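Local structure of sensory box histidine kinase/response regulator (Burkholderia thailandensis, 3MR0) at residues 16-21 with 118-123; 22-27 with 114-119; 83-88 with 97-102. The protein probably acts as a sensor kinase in a two-component phosphorelay, and this chain is a PAS domain of the longer protein. All coordinates share one frame; numbering follows the deposited sequence. Where two conformers were deposited one is given.

Overall arrangement
All three contacts lie on the antiparallel PAS sheet. Strand 112-121 runs through the middle, between strands 21-25 and 95-106. Interaction 1 and interaction 2 share Trp118 and Ile119, and their centres are about 14 Å apart. Interaction 3 joins strand 95-106 to strand 82-89. Its centre is about 10 Å from that of interaction 1 and about 13 Å from that of interaction 2. A bond from Trp118 N to Arg101 O, 3.0 Å, links interactions 2 and 3. A probable one between Thr123 OG1 and Trp97 N, 2.9 Å, links 1 and 3. Trp23, Trp25, Tyr86, Val88, Ile98 and Ser100 line a pocket holding a polyether (PG5), probably from the crystallisation liquor. Arg87 and Trp97 border another.

Interaction 1. Residues 16-21 with 118-123; sequences SGASAG and WIMDVT
Gly21 and Ile119 form an antiparallel hydrogen-bonded pair where the first strand of the PAS sheet meets the central strand 112-121. Gly21 N gives a bond of 2.9 Å to Ile119 O, and Ile119 N returns one of 2.8 Å to Gly21 O. Just before this pair, Ser19 follows helix 11-17 with positive phi, in a Schellman motif that turns the chain toward the sheet.

Met120, a selenomethionine, packs along this turn. Its CB keeps clear of segment 16-21. Met120 CG then touches Ala20 CB at 3.7 Å. Met120 SE comes next and lies 3.9 Å from Ala18 CB. The chain bends at this point (chi3 -77°), which carries CE away from the turn and back to its own strand. There Met120 CE sits 3.5 Å from Trp118 CZ3. Ile119 points to the other side, where it meets Phe38 and Ile41 of helix 36-41.

Farther along, one water bridges the backbones. It donates to Ser19 O at 2.7 Å and accepts from Asp121 N at 2.8 Å. Asp121 then starts an Asx turn into helix 123-140, with Val122 as the N-cap residue. Asp121 OD2 pairs with Arg96, while Asp121 OD1 accepts both Thr123 N and, on its syn side, Thr123 OG1 at 2.7 Å.

Interaction 2. Residues 22-27 with 114-119; sequences LWDWNP and RMVGWI
Gly117 O accepts the backbone N of Trp23 at 2.8 Å, with a nearly straight N-H...O angle of 171°. Gly117 N answers to Trp23 O at 3.0 Å. A further backbone bond, from Trp25 N to Met115 O, continues the antiparallel pairing of strands 21-25 and 112-121 in the PAS sheet.

The Trp23 ring lies against the backbone of the partner strand. Its CG sits between the backbone N and the carbonyl carbon (chi1 57°), which folds the indole across Gly117. Gly117 CA stands over one face as a CH-pi contact, 4.0 Å from the centroid of the Trp23 five-membered ring. At the ring edge, Trp23 NE1 makes a weak, bent bond of 3.0 Å to Trp118 O. At the far end of the ring, SE of selenomethionine Met115 meets Trp23 CH2 edge-on at 3.9 Å. Met115 SE also lies 3.9 Å from Trp25 CE3, so one selenium makes Met-aromatic contacts with both indoles. Leu72 of helix 65-78 touches Met115 and Trp25.

Asp24 and Arg114 meet on the other face of the sheet. Arg114 reaches out fully extended, and its guanidinium plane lies 23° from the carboxylate. Arg114 NH2 approaches Asp24 OD2 from above the carboxylate plane at 3.1 Å. Arg114 NE adds a weak bond to Asp24 OD1 at 3.3 Å.

Because Gly117 has no side chain, the Trp23 indole can lie directly on its backbone. The charged pair stays on the Asp24 face, away from Trp23 and Trp25, which line a PG5 site.

Interaction 3. Residues 83-88 with 97-102; sequences DVEYRV and WIQSRG
Asp83 reaches two side chains of the neighbouring strand. Asp83 OD1 accepts Gln99 NE2 on the syn side at 3.0 Å, in a nearly straight bond of 171°. Its OD2 forms a salt bridge with Arg101, which lies alongside, but the bonds are bent and weak. Val84 pairs with Ser100 through two backbone bonds. Glu85 rests CG on Gln99 CB at 3.8 Å, and its carboxylate pairs with Arg125.

Tyr86 makes two backbone bonds to Ile98. Tyr86 CG lies between the backbone N and the carbonyl carbon (chi1 63°), which sets the ring's centroid under Ile98 CG1 at 4.2 Å. A water joins Tyr86 OH to Ser100 OG. Arg87 runs along one face of Trp97, with CG 3.5 Å from the centroid of the five-membered ring. Its guanidinium, 12° from the indole plane, pairs with Asp64. Arg87 and Trp97 border a separate PG5 on their own face. Val88 CG1 touches Ile98 CD1 at 3.8 Å.

The two strands form an antiparallel hairpin at one edge of the PAS sheet. Helix 65-78 packs on the face of Val84 and Tyr86. There Tyr86, Val88, Ile98 and Ser100 line a PG5 site, consistent with the ligand cavity of PAS domains.

Interaction 1. Residues 16-21 with 118-123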
loop_
_atom_site.group_PDB
_atom_site.type_symbol
_atom_site.label_atom_id
_atom_site.label_comp_id
_atom_site.label_asym_id
_atom_site.label_seq_id
_atom_site.Cartn_x
_atom_site.Cartn_y
_atom_site.Cartn_z
ATOM N N SER A 16 5.304 -6.410 -12.418
ATOM C CA SER A 16 4.231 -7.052 -13.194
ATOM C C SER A 16 3.939 -8.505 -12.801
ATOM O O SER A 16 2.818 -8.807 -12.380
ATOM C CB SER A 16 4.500 -6.953 -14.707
ATOM O OG SER A 16 5.325 -8.019 -15.175
ATOM N N GLY A 17 4.936 -9.386 -12.942
ATOM C CA GLY A 17 4.791 -10.812 -12.697
ATOM C C GLY A 17 4.507 -11.268 -11.272
ATOM O O GLY A 17 4.150 -12.438 -11.062
ATOM N N ALA A 18 4.666 -10.359 -10.303
ATOM C CA ALA A 18 4.286 -10.604 -8.905
ATOM C C ALA A 18 2.806 -10.348 -8.658
ATOM O O ALA A 18 2.289 -10.637 -7.586
ATOM C CB ALA A 18 5.095 -9.727 -8.002
ATOM N N SER A 19 2.135 -9.802 -9.667
ATOM C CA SER A 19 0.758 -9.346 -9.539
ATOM C C SER A 19 0.757 -8.136 -8.630
ATOM O O SER A 19 -0.049 -8.026 -7.718
ATOM C CB SER A 19 -0.143 -10.446 -8.982
ATOM O OG SER A 19 0.034 -11.657 -9.686
ATOM N N ALA A 20 1.681 -7.227 -8.879
ATOM C CA ALA A 20 1.779 -6.018 -8.076
ATOM C C ALA A 20 1.161 -4.832 -8.813
ATOM O O ALA A 20 1.053 -4.853 -10.043
ATOM C CB ALA A 20 3.226 -5.737 -7.713
ATOM N N GLY A 21 0.728 -3.821 -8.059
ATOM C CA GLY A 21 0.293 -2.561 -8.634
ATOM C C GLY A 21 1.286 -1.436 -8.389
ATOM O O GLY A 21 1.727 -1.191 -7.262
ATOM N N TRP A 118 4.956 0.266 -4.941
ATOM C CA TRP A 118 4.017 -0.740 -5.382
ATOM C C TRP A 118 3.108 -1.195 -4.248
ATOM O O TRP A 118 3.323 -0.868 -3.080
ATOM C CB TRP A 118 4.767 -1.937 -5.973
ATOM C CG TRP A 118 5.939 -2.485 -5.144
ATOM C CD1 TRP A 118 7.271 -2.237 -5.353
ATOM C CD2 TRP A 118 5.882 -3.396 -4.030
ATOM N NE1 TRP A 118 8.030 -2.911 -4.441
ATOM C CE2 TRP A 118 7.208 -3.632 -3.614
ATOM C CE3 TRP A 118 4.836 -4.022 -3.330
ATOM C CZ2 TRP A 118 7.521 -4.459 -2.540
ATOM C CZ3 TRP A 118 5.145 -4.846 -2.257
ATOM C CH2 TRP A 118 6.478 -5.057 -1.873
ATOM N N ILE A 119 2.085 -1.949 -4.600
ATOM C CA ILE A 119 1.296 -2.643 -3.616
ATOM C C ILE A 119 1.144 -4.102 -4.059
ATOM O O ILE A 119 1.144 -4.400 -5.249
ATOM C CB ILE A 119 -0.093 -1.983 -3.400
ATOM C CG1 ILE A 119 -0.916 -1.967 -4.698
ATOM C CG2 ILE A 119 0.067 -0.589 -2.819
ATOM C CD1 ILE A 119 -2.380 -1.606 -4.495
HETATM N N MSE A 120 1.033 -5.004 -3.090
HETATM C CA MSE A 120 0.681 -6.394 -3.363
HETATM C C MSE A 120 -0.450 -6.794 -2.437
HETATM O O MSE A 120 -0.492 -6.330 -1.289
HETATM C CB MSE A 120 1.882 -7.323 -3.171
HETATM C CG MSE A 120 2.839 -7.305 -4.329
HETATM SE SE MSE A 120 4.044 -8.834 -4.332
HETATM C CE MSE A 120 5.271 -8.296 -2.951
ATOM N N ASP A 121 -1.355 -7.638 -2.923
ATOM C CA ASP A 121 -2.433 -8.144 -2.077
ATOM C C ASP A 121 -1.918 -9.307 -1.271
ATOM O O ASP A 121 -1.604 -10.343 -1.845
ATOM C CB ASP A 121 -3.653 -8.602 -2.883
ATOM C CG ASP A 121 -4.860 -8.860 -1.995
ATOM O OD1 ASP A 121 -4.753 -9.662 -1.050
ATOM O OD2 ASP A 121 -5.916 -8.234 -2.203
ATOM N N VAL A 122 -1.821 -9.122 0.046
ATOM C CA VAL A 122 -1.297 -10.144 0.961
ATOM C C VAL A 122 -2.379 -10.680 1.912
ATOM O O VAL A 122 -2.073 -11.149 3.004
ATOM C CB VAL A 122 -0.079 -9.627 1.789
ATOM C CG1 VAL A 122 1.099 -9.275 0.868
ATOM C CG2 VAL A 122 -0.478 -8.450 2.686
ATOM N N THR A 123 -3.639 -10.620 1.479
ATOM C CA THR A 123 -4.755 -10.970 2.333
ATOM C C THR A 123 -4.663 -12.380 2.856
ATOM O O THR A 123 -4.777 -12.587 4.058
ATOM C CB THR A 123 -6.123 -10.759 1.631
ATOM O OG1 THR A 123 -6.213 -9.405 1.180
ATOM C CG2 THR A 123 -7.270 -11.024 2.593
HETATM O O HOH W 1 -0.982 -9.040 -5.344
#

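Interaction 2. Residues 22-27 with 114-119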
loop_
_atom_site.group_PDB
_atom_site.type_symbol
_atom_site.label_atom_id
_atom_site.label_comp_id
_atom_site.label_asym_id
_atom_site.label_seq_id
_atom_site.Cartn_x
_atom_site.Cartn_y
_atom_site.Cartn_z
ATOM N N LEU A 22 1.642 -0.737 -9.454
ATOM C CA LEU A 22 2.608 0.355 -9.370
ATOM C C LEU A 22 1.903 1.654 -9.005
ATOM O O LEU A 22 0.794 1.898 -9.457
ATOM C CB LEU A 22 3.360 0.478 -10.707
ATOM C CG LEU A 22 3.961 1.803 -11.181
ATOM C CD1 LEU A 22 5.384 1.996 -10.679
ATOM C CD2 LEU A 22 3.935 1.850 -12.697
ATOM N N TRP A 23 2.537 2.467 -8.170
ATOM C CA TRP A 23 2.020 3.796 -7.857
ATOM C C TRP A 23 3.108 4.894 -7.915
ATOM O O TRP A 23 4.272 4.639 -7.639
ATOM C CB TRP A 23 1.224 3.802 -6.537
ATOM C CG TRP A 23 1.943 3.312 -5.292
ATOM C CD1 TRP A 23 1.909 2.056 -4.767
ATOM C CD2 TRP A 23 2.749 4.097 -4.399
ATOM N NE1 TRP A 23 2.649 2.004 -3.617
ATOM C CE2 TRP A 23 3.184 3.241 -3.372
ATOM C CE3 TRP A 23 3.152 5.444 -4.375
ATOM C CZ2 TRP A 23 3.996 3.678 -2.334
ATOM C CZ3 TRP A 23 3.959 5.874 -3.351
ATOM C CH2 TRP A 23 4.371 4.997 -2.340
ATOM N N ASP A 24 2.724 6.099 -8.319
ATOM C CA ASP A 24 3.669 7.220 -8.451
ATOM C C ASP A 24 3.004 8.470 -7.904
ATOM O O ASP A 24 2.050 8.979 -8.489
ATOM C CB ASP A 24 4.046 7.415 -9.922
ATOM C CG ASP A 24 4.993 8.608 -10.165
ATOM O OD1 ASP A 24 5.341 9.348 -9.237
ATOM O OD2 ASP A 24 5.402 8.799 -11.326
ATOM N N TRP A 25 3.519 8.973 -6.790
ATOM C CA TRP A 25 2.800 9.940 -5.978
ATOM C C TRP A 25 3.525 11.277 -5.784
ATOM O O TRP A 25 4.722 11.315 -5.504
ATOM C CB TRP A 25 2.524 9.282 -4.638
ATOM C CG TRP A 25 1.784 10.078 -3.647
ATOM C CD1 TRP A 25 0.487 10.500 -3.723
ATOM C CD2 TRP A 25 2.280 10.501 -2.381
ATOM N NE1 TRP A 25 0.154 11.176 -2.584
ATOM C CE2 TRP A 25 1.241 11.193 -1.741
ATOM C CE3 TRP A 25 3.514 10.374 -1.728
ATOM C CZ2 TRP A 25 1.395 11.758 -0.473
ATOM C CZ3 TRP A 25 3.669 10.928 -0.482
ATOM C CH2 TRP A 25 2.618 11.611 0.140
ATOM N N ASN A 26 2.784 12.368 -5.951
ATOM C CA ASN A 26 3.322 13.703 -5.754
ATOM C C ASN A 26 2.920 14.175 -4.379
ATOM O O ASN A 26 1.734 14.327 -4.092
ATOM C CB ASN A 26 2.819 14.674 -6.825
ATOM C CG ASN A 26 3.456 16.052 -6.710
ATOM O OD1 ASN A 26 3.282 16.748 -5.716
ATOM N ND2 ASN A 26 4.199 16.447 -7.732
ATOM N N PRO A 27 3.913 14.384 -3.511
ATOM C CA PRO A 27 3.661 14.711 -2.104
ATOM C C PRO A 27 3.009 16.077 -1.876
ATOM O O PRO A 27 2.251 16.215 -0.923
ATOM C CB PRO A 27 5.060 14.645 -1.467
ATOM C CG PRO A 27 5.839 13.709 -2.363
ATOM C CD PRO A 27 5.327 14.034 -3.748
ATOM N N ARG A 114 8.551 13.652 -5.158
ATOM C CA ARG A 114 8.035 12.457 -5.813
ATOM C C ARG A 114 8.181 11.285 -4.871
ATOM O O ARG A 114 8.972 11.343 -3.962
ATOM C CB ARG A 114 8.808 12.186 -7.118
ATOM C CG ARG A 114 8.224 11.107 -8.014
ATOM C CD ARG A 114 9.067 10.917 -9.243
ATOM N NE ARG A 114 8.469 9.961 -10.169
ATOM C CZ ARG A 114 8.990 9.641 -11.349
ATOM N NH1 ARG A 114 10.122 10.198 -11.751
ATOM N NH2 ARG A 114 8.380 8.763 -12.128
HETATM N N MSE A 115 7.397 10.233 -5.090
HETATM C CA MSE A 115 7.563 8.954 -4.378
HETATM C C MSE A 115 6.979 7.801 -5.238
HETATM O O MSE A 115 5.844 7.870 -5.709
HETATM C CB MSE A 115 6.913 9.022 -2.988
HETATM C CG MSE A 115 7.247 7.839 -2.093
HETATM SE SE MSE A 115 6.211 7.834 -0.430
HETATM C CE MSE A 115 6.939 6.235 0.415
ATOM N N VAL A 116 7.766 6.752 -5.444
ATOM C CA VAL A 116 7.333 5.658 -6.308
ATOM C C VAL A 116 7.347 4.342 -5.562
ATOM O O VAL A 116 8.255 4.079 -4.784
ATOM C CB VAL A 116 8.229 5.515 -7.536
ATOM C CG1 VAL A 116 7.647 4.473 -8.474
ATOM C CG2 VAL A 116 8.368 6.847 -8.243
ATOM N N GLY A 117 6.350 3.505 -5.807
ATOM C CA GLY A 117 6.288 2.234 -5.131
ATOM C C GLY A 117 5.252 1.302 -5.700
ATOM O O GLY A 117 4.736 1.489 -6.794
ATOM N N TRP A 118 4.956 0.266 -4.941
ATOM C CA TRP A 118 4.017 -0.740 -5.382
ATOM C C TRP A 118 3.108 -1.195 -4.248
ATOM O O TRP A 118 3.323 -0.868 -3.080
ATOM C CB TRP A 118 4.767 -1.937 -5.973
ATOM C CG TRP A 118 5.939 -2.485 -5.144
ATOM C CD1 TRP A 118 7.271 -2.237 -5.353
ATOM C CD2 TRP A 118 5.882 -3.396 -4.030
ATOM N NE1 TRP A 118 8.030 -2.911 -4.441
ATOM C CE2 TRP A 118 7.208 -3.632 -3.614
ATOM C CE3 TRP A 118 4.836 -4.022 -3.330
ATOM C CZ2 TRP A 118 7.521 -4.459 -2.540
ATOM C CZ3 TRP A 118 5.145 -4.846 -2.257
ATOM C CH2 TRP A 118 6.478 -5.057 -1.873
ATOM N N ILE A 119 2.085 -1.949 -4.600
ATOM C CA ILE A 119 1.296 -2.643 -3.616
ATOM C C ILE A 119 1.144 -4.102 -4.059
ATOM O O ILE A 119 1.144 -4.400 -5.249
ATOM C CB ILE A 119 -0.093 -1.983 -3.400
ATOM C CG1 ILE A 119 -0.916 -1.967 -4.698
ATOM C CG2 ILE A 119 0.067 -0.589 -2.819
ATOM C CD1 ILE A 119 -2.380 -1.606 -4.495
#

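Interaction 3. Residues 83-88 with 97-102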
loop_
_atom_site.group_PDB
_atom_site.type_symbol
_atom_site.label_atom_id
_atom_site.label_comp_id
_atom_site.label_asym_id
_atom_site.label_seq_id
_atom_site.Cartn_x
_atom_site.Cartn_y
_atom_site.Cartn_z
ATOM N N ASP A 83 7.617 0.590 4.193
ATOM C CA ASP A 83 7.225 -0.785 3.895
ATOM C C ASP A 83 6.218 -1.238 4.938
ATOM O O ASP A 83 6.581 -1.696 6.015
ATOM C CB ASP A 83 8.459 -1.695 3.910
ATOM C CG ASP A 83 8.153 -3.105 3.463
ATOM O OD1 ASP A 83 7.024 -3.576 3.675
ATOM O OD2 ASP A 83 9.061 -3.748 2.902
ATOM N N VAL A 84 4.944 -1.091 4.637
ATOM C CA VAL A 84 3.946 -1.363 5.652
ATOM C C VAL A 84 2.926 -2.341 5.118
ATOM O O VAL A 84 2.782 -2.488 3.909
ATOM C CB VAL A 84 3.227 -0.064 6.129
ATOM C CG1 VAL A 84 4.126 0.742 7.015
ATOM C CG2 VAL A 84 2.735 0.778 4.933
ATOM N N GLU A 85 2.223 -3.004 6.025
ATOM C CA GLU A 85 1.086 -3.793 5.641
ATOM C C GLU A 85 -0.140 -3.219 6.310
ATOM O O GLU A 85 -0.112 -2.856 7.484
ATOM C CB GLU A 85 1.315 -5.265 5.986
ATOM C CG GLU A 85 2.472 -5.848 5.177
ATOM C CD GLU A 85 2.656 -7.347 5.351
ATOM O OE1 GLU A 85 2.187 -7.908 6.364
ATOM O OE2 GLU A 85 3.278 -7.957 4.453
ATOM N N TYR A 86 -1.222 -3.100 5.554
ATOM C CA TYR A 86 -2.451 -2.553 6.115
ATOM C C TYR A 86 -3.703 -2.906 5.317
ATOM O O TYR A 86 -3.612 -3.464 4.229
ATOM C CB TYR A 86 -2.334 -1.040 6.301
ATOM C CG TYR A 86 -2.133 -0.225 5.037
ATOM C CD1 TYR A 86 -3.222 0.328 4.351
ATOM C CD2 TYR A 86 -0.859 0.041 4.570
ATOM C CE1 TYR A 86 -3.037 1.102 3.225
ATOM C CE2 TYR A 86 -0.658 0.813 3.453
ATOM C CZ TYR A 86 -1.747 1.347 2.784
ATOM O OH TYR A 86 -1.521 2.131 1.673
ATOM N N ARG A 87 -4.869 -2.581 5.872
ATOM C CA ARG A 87 -6.132 -2.901 5.241
ATOM C C ARG A 87 -6.674 -1.702 4.489
ATOM O O ARG A 87 -6.646 -0.576 4.994
ATOM C CB ARG A 87 -7.158 -3.376 6.283
ATOM C CG ARG A 87 -6.920 -4.789 6.808
ATOM C CD ARG A 87 -7.517 -4.962 8.177
ATOM N NE ARG A 87 -6.887 -4.054 9.130
ATOM C CZ ARG A 87 -7.119 -4.047 10.440
ATOM N NH1 ARG A 87 -7.978 -4.915 10.970
ATOM N NH2 ARG A 87 -6.488 -3.177 11.222
ATOM N N VAL A 88 -7.162 -1.965 3.275
ATOM C CA VAL A 88 -7.861 -0.982 2.449
ATOM C C VAL A 88 -9.235 -1.496 2.022
ATOM O O VAL A 88 -9.416 -2.689 1.765
ATOM C CB VAL A 88 -7.078 -0.573 1.178
ATOM C CG1 VAL A 88 -5.871 0.258 1.536
ATOM C CG2 VAL A 88 -6.702 -1.773 0.344
ATOM N N TRP A 97 -5.905 -6.941 2.724
ATOM C CA TRP A 97 -4.611 -6.487 3.191
ATOM C C TRP A 97 -3.711 -6.272 1.989
ATOM O O TRP A 97 -3.702 -7.074 1.065
ATOM C CB TRP A 97 -3.944 -7.516 4.096
ATOM C CG TRP A 97 -4.544 -7.632 5.451
ATOM C CD1 TRP A 97 -5.635 -8.373 5.808
ATOM C CD2 TRP A 97 -4.066 -7.015 6.643
ATOM N NE1 TRP A 97 -5.876 -8.237 7.155
ATOM C CE2 TRP A 97 -4.922 -7.406 7.691
ATOM C CE3 TRP A 97 -3.008 -6.148 6.930
ATOM C CZ2 TRP A 97 -4.737 -6.974 9.008
ATOM C CZ3 TRP A 97 -2.835 -5.719 8.248
ATOM C CH2 TRP A 97 -3.688 -6.141 9.260
ATOM N N ILE A 98 -2.965 -5.177 2.014
ATOM C CA ILE A 98 -1.897 -4.946 1.054
ATOM C C ILE A 98 -0.578 -4.713 1.796
ATOM O O ILE A 98 -0.564 -4.185 2.917
ATOM C CB ILE A 98 -2.182 -3.712 0.137
ATOM C CG1 ILE A 98 -2.476 -2.447 0.964
ATOM C CG2 ILE A 98 -3.306 -3.994 -0.839
ATOM C CD1 ILE A 98 -2.672 -1.181 0.113
ATOM N N GLN A 99 0.528 -5.113 1.176
ATOM C CA GLN A 99 1.845 -4.604 1.563
ATOM C C GLN A 99 2.172 -3.436 0.623
ATOM O O GLN A 99 2.007 -3.562 -0.590
ATOM C CB GLN A 99 2.917 -5.687 1.440
ATOM C CG GLN A 99 4.318 -5.165 1.675
ATOM C CD GLN A 99 5.384 -6.197 1.386
ATOM O OE1 GLN A 99 5.166 -7.116 0.596
ATOM N NE2 GLN A 99 6.549 -6.039 2.004
ATOM N N SER A 100 2.590 -2.297 1.180
ATOM C CA SER A 100 2.958 -1.123 0.371
ATOM C C SER A 100 4.403 -0.748 0.666
ATOM O O SER A 100 4.789 -0.581 1.828
ATOM C CB SER A 100 2.019 0.065 0.620
ATOM O OG SER A 100 2.264 1.140 -0.266
ATOM N N ARG A 101 5.188 -0.597 -0.398
ATOM C CA ARG A 101 6.607 -0.253 -0.301
ATOM C C ARG A 101 6.935 0.843 -1.311
ATOM O O ARG A 101 6.464 0.820 -2.438
ATOM C CB ARG A 101 7.465 -1.494 -0.557
ATOM C CG ARG A 101 8.947 -1.303 -0.359
ATOM C CD ARG A 101 9.721 -2.592 -0.680
ATOM N NE ARG A 101 9.435 -3.693 0.248
ATOM C CZ ARG A 101 10.085 -4.860 0.257
ATOM N NH1 ARG A 101 11.058 -5.091 -0.610
ATOM N NH2 ARG A 101 9.758 -5.798 1.134
ATOM N N GLY A 102 7.749 1.804 -0.908
ATOM C CA GLY A 102 8.010 2.938 -1.764
ATOM C C GLY A 102 9.194 3.762 -1.332
ATOM O O GLY A 102 9.699 3.612 -0.227
HETATM O O HOH W 2 0.974 2.959 0.837
#